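Tryptophanyl-tRNA synthetase (Aeropyrum pernix, PDB 3A04) catalyses the ATP-dependent attachment of L-tryptophan to tRNA(Trp), releasing AMP and diphosphate, as a class I aminoacyl-tRNA synthetase. Local coordinates at residues S304-D309 against G318-I323; G86-V91 against L310-P315; E147-T152 against T156-L161. All coordinates share one frame; numbering follows the deposited sequence.

Interaction 1: S304-D309 against G318-I323. With CD (cadmium ion), chain D.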
loop_
_atom_site.group_PDB
_atom_site.type_symbol
_atom_site.label_atom_id
_atom_site.label_comp_id
_atom_site.label_asym_id
_atom_site.label_seq_id
_atom_site.Cartn_x
_atom_site.Cartn_y
_atom_site.Cartn_z
ATOM N N SER A 304 -20.523 29.387 -22.642
ATOM C CA SER A 304 -20.202 27.942 -22.589
ATOM C C SER A 304 -20.535 27.236 -23.940
ATOM O O SER A 304 -20.059 26.149 -24.217
ATOM C CB SER A 304 -20.949 27.332 -21.404
ATOM O OG SER A 304 -22.297 27.179 -21.755
ATOM N N VAL A 305 -21.331 27.880 -24.811
ATOM C CA VAL A 305 -21.587 27.313 -26.156
ATOM C C VAL A 305 -20.346 27.486 -27.015
ATOM O O VAL A 305 -19.846 26.531 -27.653
ATOM C CB VAL A 305 -22.788 28.015 -26.839
ATOM C CG1 VAL A 305 -22.929 27.490 -28.333
ATOM C CG2 VAL A 305 -24.076 27.776 -26.015
ATOM N N TYR A 306 -19.802 28.692 -26.966
ATOM C CA TYR A 306 -18.598 29.005 -27.686
ATOM C C TYR A 306 -17.441 28.125 -27.188
ATOM O O TYR A 306 -16.637 27.632 -27.984
ATOM C CB TYR A 306 -18.232 30.507 -27.544
ATOM C CG TYR A 306 -16.946 30.831 -28.272
ATOM C CD1 TYR A 306 -16.891 30.800 -29.685
ATOM C CD2 TYR A 306 -15.746 31.061 -27.570
ATOM C CE1 TYR A 306 -15.639 31.028 -30.387
ATOM C CE2 TYR A 306 -14.504 31.288 -28.262
ATOM C CZ TYR A 306 -14.474 31.281 -29.660
ATOM O OH TYR A 306 -13.280 31.539 -30.329
ATOM N N HIS A 307 -17.335 27.923 -25.873
ATOM C CA HIS A 307 -16.292 26.972 -25.401
ATOM C C HIS A 307 -16.514 25.518 -25.827
ATOM O O HIS A 307 -15.573 24.826 -26.091
ATOM C CB HIS A 307 -16.107 27.133 -23.891
ATOM C CG HIS A 307 -15.422 28.398 -23.549
ATOM N ND1 HIS A 307 -16.110 29.583 -23.353
ATOM C CD2 HIS A 307 -14.098 28.711 -23.469
ATOM C CE1 HIS A 307 -15.241 30.551 -23.076
ATOM N NE2 HIS A 307 -14.021 30.049 -23.162
ATOM N N MET A 308 -17.757 25.061 -25.927
ATOM C CA MET A 308 -18.002 23.745 -26.520
ATOM C C MET A 308 -17.470 23.722 -27.975
ATOM O O MET A 308 -16.870 22.754 -28.413
ATOM C CB MET A 308 -19.524 23.452 -26.579
ATOM C CG MET A 308 -20.099 22.877 -25.273
ATOM S SD MET A 308 -19.519 21.201 -24.876
ATOM C CE MET A 308 -20.274 20.111 -26.082
ATOM N N ASP A 309 -17.759 24.765 -28.768
ATOM C CA ASP A 309 -17.180 24.834 -30.146
ATOM C C ASP A 309 -15.664 24.840 -30.145
ATOM O O ASP A 309 -15.021 24.147 -30.903
ATOM C CB ASP A 309 -17.659 26.150 -30.840
ATOM C CG ASP A 309 -19.135 26.100 -31.217
ATOM O OD1 ASP A 309 -19.667 24.996 -31.369
ATOM O OD2 ASP A 309 -19.758 27.164 -31.327
ATOM N N GLY A 318 -10.936 28.067 -38.821
ATOM C CA GLY A 318 -11.695 29.076 -39.560
ATOM C C GLY A 318 -13.119 29.118 -39.099
ATOM O O GLY A 318 -13.691 30.180 -38.866
ATOM N N GLU A 319 -13.698 27.930 -38.915
ATOM C CA GLU A 319 -15.110 27.822 -38.584
ATOM C C GLU A 319 -15.409 28.386 -37.174
ATOM O O GLU A 319 -16.393 29.102 -36.952
ATOM C CB GLU A 319 -15.474 26.338 -38.686
ATOM C CG GLU A 319 -16.895 26.023 -38.362
ATOM C CD GLU A 319 -17.337 24.646 -38.898
ATOM O OE1 GLU A 319 -16.509 23.794 -39.298
ATOM O OE2 GLU A 319 -18.552 24.435 -38.940
ATOM N N VAL A 320 -14.538 28.069 -36.204
ATOM C CA VAL A 320 -14.759 28.601 -34.871
ATOM C C VAL A 320 -14.420 30.102 -34.798
ATOM O O VAL A 320 -15.116 30.857 -34.114
ATOM C CB VAL A 320 -14.084 27.701 -33.759
ATOM C CG1 VAL A 320 -12.596 27.844 -33.788
ATOM C CG2 VAL A 320 -14.678 28.026 -32.391
ATOM N N LYS A 321 -13.388 30.551 -35.538
ATOM C CA LYS A 321 -13.165 32.025 -35.723
ATOM C C LYS A 321 -14.404 32.770 -36.261
ATOM O O LYS A 321 -14.777 33.844 -35.783
ATOM C CB LYS A 321 -11.968 32.309 -36.661
ATOM C CG LYS A 321 -10.602 31.746 -36.206
ATOM C CD LYS A 321 -9.381 32.292 -37.061
ATOM C CE LYS A 321 -9.196 31.604 -38.458
ATOM N NZ LYS A 321 -9.765 32.341 -39.695
ATOM N N HIS A 322 -15.089 32.163 -37.225
ATOM C CA HIS A 322 -16.270 32.785 -37.787
ATOM C C HIS A 322 -17.346 32.889 -36.752
ATOM O O HIS A 322 -18.058 33.908 -36.687
ATOM C CB HIS A 322 -16.783 31.985 -38.981
ATOM C CG HIS A 322 -18.009 32.580 -39.620
ATOM N ND1 HIS A 322 -17.950 33.597 -40.561
ATOM C CD2 HIS A 322 -19.325 32.281 -39.468
ATOM C CE1 HIS A 322 -19.178 33.896 -40.956
ATOM N NE2 HIS A 322 -20.029 33.111 -40.311
ATOM N N ILE A 323 -17.491 31.869 -35.889
ATOM C CA ILE A 323 -18.465 32.044 -34.825
ATOM C C ILE A 323 -18.099 33.240 -33.941
ATOM O O ILE A 323 -18.974 34.013 -33.551
ATOM C CB ILE A 323 -18.648 30.791 -33.879
ATOM C CG1 ILE A 323 -19.292 29.608 -34.617
ATOM C CG2 ILE A 323 -19.524 31.211 -32.654
ATOM C CD1 ILE A 323 -20.645 29.925 -35.315
HETATM CD CD CD D . -11.771 30.874 -22.527
HETATM O O HOH W 1 -12.051 30.090 -20.690
HETATM O O HOH W 2 -10.244 29.070 -23.701
#

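Interaction 2: G86-V91 against L310-P315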
loop_
_atom_site.group_PDB
_atom_site.type_symbol
_atom_site.label_atom_id
_atom_site.label_comp_id
_atom_site.label_asym_id
_atom_site.label_seq_id
_atom_site.Cartn_x
_atom_site.Cartn_y
_atom_site.Cartn_z
ATOM N N GLY A 86 -15.531 16.611 -20.207
ATOM C CA GLY A 86 -14.287 16.852 -19.403
ATOM C C GLY A 86 -13.334 15.665 -19.644
ATOM O O GLY A 86 -12.171 15.826 -19.941
ATOM N N HIS A 87 -13.859 14.452 -19.561
ATOM C CA HIS A 87 -13.040 13.269 -19.755
ATOM C C HIS A 87 -12.606 13.222 -21.199
ATOM O O HIS A 87 -11.443 12.863 -21.513
ATOM C CB HIS A 87 -13.798 11.971 -19.382
ATOM C CG HIS A 87 -14.339 11.938 -17.974
ATOM N ND1 HIS A 87 -15.692 11.855 -17.683
ATOM C CD2 HIS A 87 -13.710 11.985 -16.772
ATOM C CE1 HIS A 87 -15.864 11.811 -16.367
ATOM N NE2 HIS A 87 -14.666 11.819 -15.795
ATOM N N LYS A 88 -13.497 13.586 -22.143
ATOM C CA LYS A 88 -13.093 13.500 -23.530
ATOM C C LYS A 88 -11.864 14.346 -23.848
ATOM O O LYS A 88 -11.065 13.955 -24.729
ATOM C CB LYS A 88 -14.292 13.904 -24.483
ATOM C CG LYS A 88 -13.906 14.163 -25.953
ATOM C CD LYS A 88 -15.215 14.360 -26.824
ATOM C CE LYS A 88 -14.915 14.681 -28.315
ATOM N NZ LYS A 88 -13.980 15.796 -28.365
ATOM N N LEU A 89 -11.781 15.528 -23.230
ATOM C CA LEU A 89 -10.627 16.415 -23.491
ATOM C C LEU A 89 -9.330 15.699 -23.137
ATOM O O LEU A 89 -8.311 15.833 -23.854
ATOM C CB LEU A 89 -10.744 17.662 -22.610
ATOM C CG LEU A 89 -9.635 18.712 -22.696
ATOM C CD1 LEU A 89 -9.575 19.188 -24.099
ATOM C CD2 LEU A 89 -9.968 19.848 -21.750
ATOM N N THR A 90 -9.312 14.960 -22.024
ATOM C CA THR A 90 -8.099 14.221 -21.690
ATOM C C THR A 90 -7.817 13.133 -22.727
ATOM O O THR A 90 -6.680 13.031 -23.190
ATOM C CB THR A 90 -8.220 13.591 -20.344
ATOM O OG1 THR A 90 -8.240 14.631 -19.398
ATOM C CG2 THR A 90 -7.004 12.649 -20.025
ATOM N N VAL A 91 -8.843 12.333 -23.105
ATOM C CA VAL A 91 -8.623 11.221 -24.056
ATOM C C VAL A 91 -8.203 11.737 -25.406
ATOM O O VAL A 91 -7.422 11.105 -26.122
ATOM C CB VAL A 91 -9.924 10.335 -24.198
ATOM C CG1 VAL A 91 -9.757 9.222 -25.187
ATOM C CG2 VAL A 91 -10.195 9.713 -22.830
ATOM N N LEU A 310 -15.086 25.630 -29.243
ATOM C CA LEU A 310 -13.628 25.790 -29.210
ATOM C C LEU A 310 -12.888 24.487 -28.737
ATOM O O LEU A 310 -11.788 24.144 -29.254
ATOM C CB LEU A 310 -13.319 26.957 -28.223
ATOM C CG LEU A 310 -11.844 27.429 -28.320
ATOM C CD1 LEU A 310 -11.509 28.296 -29.591
ATOM C CD2 LEU A 310 -11.504 28.091 -27.007
ATOM N N TYR A 311 -13.483 23.774 -27.757
ATOM C CA TYR A 311 -12.778 22.630 -27.122
ATOM C C TYR A 311 -13.045 21.337 -27.877
ATOM O O TYR A 311 -12.205 20.441 -27.838
ATOM C CB TYR A 311 -13.230 22.419 -25.667
ATOM C CG TYR A 311 -12.499 23.211 -24.651
ATOM C CD1 TYR A 311 -12.582 24.589 -24.655
ATOM C CD2 TYR A 311 -11.655 22.582 -23.707
ATOM C CE1 TYR A 311 -11.863 25.369 -23.714
ATOM C CE2 TYR A 311 -10.968 23.339 -22.750
ATOM C CZ TYR A 311 -11.097 24.723 -22.760
ATOM O OH TYR A 311 -10.441 25.513 -21.857
ATOM N N HIS A 312 -14.200 21.255 -28.544
ATOM C CA HIS A 312 -14.689 20.005 -29.181
ATOM C C HIS A 312 -15.346 20.094 -30.535
ATOM O O HIS A 312 -15.041 19.290 -31.393
ATOM C CB HIS A 312 -15.725 19.315 -28.269
ATOM C CG HIS A 312 -15.186 19.045 -26.894
ATOM N ND1 HIS A 312 -14.302 18.017 -26.659
ATOM C CD2 HIS A 312 -15.343 19.706 -25.715
ATOM C CE1 HIS A 312 -13.974 18.017 -25.370
ATOM N NE2 HIS A 312 -14.583 19.041 -24.781
ATOM N N LEU A 313 -16.370 20.931 -30.666
ATOM C CA LEU A 313 -17.348 20.724 -31.801
ATOM C C LEU A 313 -16.865 21.261 -33.171
ATOM O O LEU A 313 -17.332 20.799 -34.235
ATOM C CB LEU A 313 -18.737 21.341 -31.462
ATOM C CG LEU A 313 -19.411 20.786 -30.210
ATOM C CD1 LEU A 313 -20.725 21.547 -29.873
ATOM C CD2 LEU A 313 -19.496 19.184 -30.253
ATOM N N MET A 314 -15.927 22.216 -33.112
ATOM C CA MET A 314 -15.384 22.858 -34.307
ATOM C C MET A 314 -13.847 22.777 -34.351
ATOM O O MET A 314 -13.187 23.742 -33.997
ATOM C CB MET A 314 -15.827 24.331 -34.391
ATOM C CG MET A 314 -17.321 24.487 -34.609
ATOM S SD MET A 314 -17.943 26.214 -34.619
ATOM C CE MET A 314 -19.705 25.919 -34.840
ATOM N N PRO A 315 -13.296 21.607 -34.733
ATOM C CA PRO A 315 -11.854 21.471 -34.864
ATOM C C PRO A 315 -11.244 22.407 -35.906
ATOM O O PRO A 315 -10.018 22.656 -35.878
ATOM C CB PRO A 315 -11.673 20.030 -35.325
ATOM C CG PRO A 315 -13.060 19.591 -35.774
ATOM C CD PRO A 315 -13.954 20.293 -34.833
HETATM O O HOH W 3 -13.057 17.281 -30.833
#

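Interaction 3: E147-T152 against T156-L161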
loop_
_atom_site.group_PDB
_atom_site.type_symbol
_atom_site.label_atom_id
_atom_site.label_comp_id
_atom_site.label_asym_id
_atom_site.label_seq_id
_atom_site.Cartn_x
_atom_site.Cartn_y
_atom_site.Cartn_z
ATOM N N GLU A 147 -2.389 0.530 -22.961
ATOM C CA GLU A 147 -2.295 -0.403 -21.798
ATOM C C GLU A 147 -3.214 0.068 -20.698
ATOM O O GLU A 147 -2.900 1.049 -19.989
ATOM C CB GLU A 147 -0.834 -0.488 -21.373
ATOM C CG GLU A 147 -0.566 -1.545 -20.206
ATOM C CD GLU A 147 0.877 -2.073 -20.208
ATOM O OE1 GLU A 147 1.509 -2.230 -21.321
ATOM O OE2 GLU A 147 1.392 -2.319 -19.083
ATOM N N PHE A 148 -4.377 -0.559 -20.546
ATOM C CA PHE A 148 -5.311 -0.190 -19.467
ATOM C C PHE A 148 -4.995 -1.109 -18.281
ATOM O O PHE A 148 -4.731 -2.294 -18.511
ATOM C CB PHE A 148 -6.752 -0.517 -19.861
ATOM C CG PHE A 148 -7.259 0.282 -21.101
ATOM C CD1 PHE A 148 -7.811 1.547 -20.934
ATOM C CD2 PHE A 148 -7.162 -0.251 -22.384
ATOM C CE1 PHE A 148 -8.298 2.305 -22.050
ATOM C CE2 PHE A 148 -7.677 0.498 -23.532
ATOM C CZ PHE A 148 -8.228 1.757 -23.329
ATOM N N TYR A 149 -5.183 -0.606 -17.031
ATOM C CA TYR A 149 -5.009 -1.460 -15.883
ATOM C C TYR A 149 -5.749 -0.946 -14.720
ATOM O O TYR A 149 -6.076 0.291 -14.670
ATOM C CB TYR A 149 -3.500 -1.638 -15.561
ATOM C CG TYR A 149 -2.869 -0.410 -14.946
ATOM C CD1 TYR A 149 -2.914 -0.193 -13.546
ATOM C CD2 TYR A 149 -2.274 0.538 -15.783
ATOM C CE1 TYR A 149 -2.282 0.993 -12.962
ATOM C CE2 TYR A 149 -1.653 1.740 -15.262
ATOM C CZ TYR A 149 -1.679 1.914 -13.833
ATOM O OH TYR A 149 -1.163 3.055 -13.268
ATOM N N PHE A 150 -5.946 -1.836 -13.733
ATOM C CA PHE A 150 -6.601 -1.490 -12.469
ATOM C C PHE A 150 -5.505 -1.365 -11.399
ATOM O O PHE A 150 -4.594 -2.210 -11.385
ATOM C CB PHE A 150 -7.542 -2.594 -11.981
ATOM C CG PHE A 150 -8.747 -2.780 -12.847
ATOM C CD1 PHE A 150 -9.895 -2.021 -12.637
ATOM C CD2 PHE A 150 -8.740 -3.707 -13.891
ATOM C CE1 PHE A 150 -11.078 -2.230 -13.481
ATOM C CE2 PHE A 150 -9.930 -3.883 -14.742
ATOM C CZ PHE A 150 -11.031 -3.165 -14.518
ATOM N N GLN A 151 -5.601 -0.314 -10.593
ATOM C CA GLN A 151 -4.708 -0.100 -9.442
ATOM C C GLN A 151 -4.677 -1.365 -8.556
ATOM O O GLN A 151 -3.635 -1.645 -7.988
ATOM C CB GLN A 151 -5.165 1.034 -8.515
ATOM C CG GLN A 151 -5.052 2.438 -9.173
ATOM C CD GLN A 151 -5.615 3.528 -8.269
ATOM O OE1 GLN A 151 -6.527 3.321 -7.484
ATOM N NE2 GLN A 151 -5.086 4.728 -8.447
ATOM N N THR A 152 -5.761 -2.119 -8.501
ATOM C CA THR A 152 -5.822 -3.220 -7.568
ATOM C C THR A 152 -5.376 -4.496 -8.288
ATOM O O THR A 152 -5.477 -5.592 -7.712
ATOM C CB THR A 152 -7.221 -3.484 -6.941
ATOM O OG1 THR A 152 -8.145 -3.811 -7.982
ATOM C CG2 THR A 152 -7.747 -2.285 -6.073
ATOM N N THR A 156 3.331 -6.912 -8.479
ATOM C CA THR A 156 4.305 -6.689 -7.407
ATOM C C THR A 156 5.193 -5.478 -7.532
ATOM O O THR A 156 5.315 -4.734 -6.574
ATOM C CB THR A 156 5.127 -8.014 -7.138
ATOM O OG1 THR A 156 4.192 -8.984 -6.683
ATOM C CG2 THR A 156 6.137 -7.768 -5.970
ATOM N N PRO A 157 5.842 -5.282 -8.686
ATOM C CA PRO A 157 6.783 -4.147 -8.726
ATOM C C PRO A 157 6.091 -2.764 -8.523
ATOM O O PRO A 157 6.667 -1.813 -7.903
ATOM C CB PRO A 157 7.447 -4.257 -10.136
ATOM C CG PRO A 157 6.977 -5.540 -10.734
ATOM C CD PRO A 157 5.821 -6.090 -9.927
ATOM N N TYR A 158 4.853 -2.652 -9.009
ATOM C CA TYR A 158 4.074 -1.390 -8.902
ATOM C C TYR A 158 3.749 -1.216 -7.454
ATOM O O TYR A 158 3.866 -0.190 -6.883
ATOM C CB TYR A 158 2.733 -1.615 -9.644
ATOM C CG TYR A 158 1.608 -0.655 -9.376
ATOM C CD1 TYR A 158 1.541 0.554 -10.068
ATOM C CD2 TYR A 158 0.533 -1.020 -8.600
ATOM C CE1 TYR A 158 0.457 1.417 -9.890
ATOM C CE2 TYR A 158 -0.534 -0.191 -8.419
ATOM C CZ TYR A 158 -0.611 0.978 -9.104
ATOM O OH TYR A 158 -1.721 1.762 -8.896
ATOM N N PHE A 159 3.309 -2.258 -6.808
ATOM C CA PHE A 159 2.946 -2.085 -5.427
ATOM C C PHE A 159 4.191 -1.886 -4.538
ATOM O O PHE A 159 4.126 -1.198 -3.571
ATOM C CB PHE A 159 2.030 -3.184 -4.682
ATOM C CG PHE A 159 1.361 -2.642 -3.417
ATOM C CD1 PHE A 159 0.295 -1.777 -3.475
ATOM C CD2 PHE A 159 1.799 -3.006 -2.155
ATOM C CE1 PHE A 159 -0.264 -1.299 -2.329
ATOM C CE2 PHE A 159 1.187 -2.504 -1.030
ATOM C CZ PHE A 159 0.192 -1.661 -1.148
ATOM N N ARG A 160 5.297 -2.498 -4.883
ATOM C CA ARG A 160 6.517 -2.240 -4.096
ATOM C C ARG A 160 6.877 -0.749 -4.107
ATOM O O ARG A 160 7.364 -0.200 -3.112
ATOM C CB ARG A 160 7.676 -3.042 -4.675
ATOM C CG ARG A 160 8.921 -2.990 -3.750
ATOM C CD ARG A 160 10.055 -3.898 -4.305
ATOM N NE ARG A 160 9.652 -5.251 -4.571
ATOM C CZ ARG A 160 10.028 -5.949 -5.637
ATOM N NH1 ARG A 160 10.811 -5.405 -6.550
ATOM N NH2 ARG A 160 9.628 -7.198 -5.767
ATOM N N LEU A 161 6.615 -0.027 -5.214
ATOM C CA LEU A 161 6.937 1.371 -5.134
ATOM C C LEU A 161 6.114 2.073 -4.087
ATOM O O LEU A 161 6.592 3.032 -3.479
ATOM C CB LEU A 161 6.651 2.101 -6.523
ATOM C CG LEU A 161 7.591 1.694 -7.685
ATOM C CD1 LEU A 161 7.023 2.300 -8.996
ATOM C CD2 LEU A 161 8.990 2.261 -7.358
#

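Interaction 1: S304-D309 against G318-I323
The ring of Tyr306 meets 318-323 along one side of its rim. Ile323 CG2 lies at the edge, near the ring plane, 4.0 Å from Tyr306 CD1. The backbone oxygen of Val320 is also in plane at the edge, 3.8 Å from Tyr306 CE1. Val320 CG2 reaches the same Tyr306 CE1 obliquely, at 3.7 Å. The motif is an antiparallel helical hairpin: helices 304-313 and 317-328 follow each other in the chain. The axes of the two segments approach to 10.5 Å at 168°. The side chains of Tyr306, Asp309, Val320 and Ile323 fill the contact between them.

Tyr306 has CG anti to the backbone N (chi1 179°), and this carries the ring to the partner helix although the CB points elsewhere. One turn on, Asp309 points toward 318-323 from the start. Val320 CG2 is shared between the two residues, because it also touches Asp309 CB at 3.8 Å. Asp309 and Ile323 cross at about a right angle. All four touching residues are buried.

The hydroxyl of Tyr306 bonds to the backbone oxygen of Pro8, which ties the N-terminal region to the hairpin. Val305 and Tyr306 belong to the pocket of the iron/sulfur cluster, and helix 334-364 covers Val305, Asp309 and Ile323. His307 points away from the partner helix and binds a cadmium ion. His307 NE2 lies 2.5 Å from the cadmium, and two waters are also bound to the metal. On the other side of that imidazole, His307 ND1 is hydrogen-bonded to Cys303 O.

Interaction 2: G86-V91 against L310-P315
Lys88 runs out fully extended through chi3 and bends only at its last torsion, chi4 -52°. The bend turns NZ to the ND1 edge of the His312 ring. His312 has CG beside its own backbone N (chi1 -56°), and the two side chains run alongside in opposite senses. Lys88 NZ donates to His312 ND1 at 2.8 Å, lying at the ring edge and 14° out of the ring plane. Nearer its root, Lys88 CG packs 3.9 Å from His312 CE1. The backbone N of Leu89 also lies at that ring edge, 3.9 Å from His312 CE1.

Beside this polar pair is an apolar one. Leu89 CD2 sits at the edge of the Tyr311 ring, in its plane, and touches Tyr311 CD2 at 3.8 Å. The Tyr311 hydroxyl bonds to the backbone oxygen of Lys247.

Water 3 closes a second path between the segments. It accepts from Lys88 NZ at 3.0 Å and donates to His312 O at 2.9 Å. Helix 304-313 has a wider pi-type turn at 310-313, so this carbonyl belongs to the irregular end of the helix.

The contact joins that end to helix 85-99, whose first residues complete the 'HIGH' region of class I synthetases. Gly86 and His87 belong to that motif. Phe85, also of the motif, meets the His312 ring edge-to-face.

Lys88 NZ has a salt bridge to Asp92 as well as its bonds to His312 and the water. Three polar partners therefore grip one buried ammonium group, and Asp92 probably offsets its charge. Since the lysine is the donor, His312 ND1 acts as the acceptor, consistent with a ring not protonated at that nitrogen.

Interaction 3: E147-T152 against T156-L161
Strand 147-150 is followed, after five residues (151-155), by helix 156-165, and the backbones of the two segments stay well apart. The nearest CA atoms, those of Gln151 and Phe159, are 8.9 Å from each other. This is a strand-to-helix connection (beta-loop-alpha) at the edge of the Rossmann-type sheet of the class I catalytic domain, where 147-150 is an outermost strand within the chain, beside 103-108.

Side chains bridge the gap. Tyr149 and Tyr158 form an offset edge-to-face pair, with the edge of Tyr149 toward the face of Tyr158. Their centroids lie 5.9 Å apart and their planes meet at 77°. Tyr158 has CG anti to the backbone N (chi1 163°), which sends the ring from the helix toward the strand. Its hydroxyl lies against the aliphatic part of Gln151.

Asp195 of helix 183-197 gathers the polar ends: both tyrosine hydroxyls bond to its OD1, and Gln151 NE2 bonds to its OD2. Gln163 NE2 of the second subunit bonds to Gln151 O. That oxygen lies obliquely to the Tyr158 ring, 3.5 Å from Tyr158 CE2, while Gln151 CG is 3.4 Å from Tyr158 OH.

Interactions 1 and 2 are neighbours, with centres about 12 Å apart, and share helix 304-313. Met314, just after this helix, packs on the partner helix of interaction 1: its SD is 3.7 Å from Ile323 CG1. The shared helix spans from the iron/sulfur cluster, about 4 Å from the side chain of Tyr306, to segment 86-91, which begins with the last two residues of the 'HIGH' region, Gly86 and His87. The side chain of Tyr311 in interaction 2 is about 12 Å from that cluster. Interaction 3 stands apart at the subunit interface. Its centre is about 29 Å from that of interaction 2 and about 41 Å from that of interaction 1. Along the chain it is nested inside the loop closed by interaction 2.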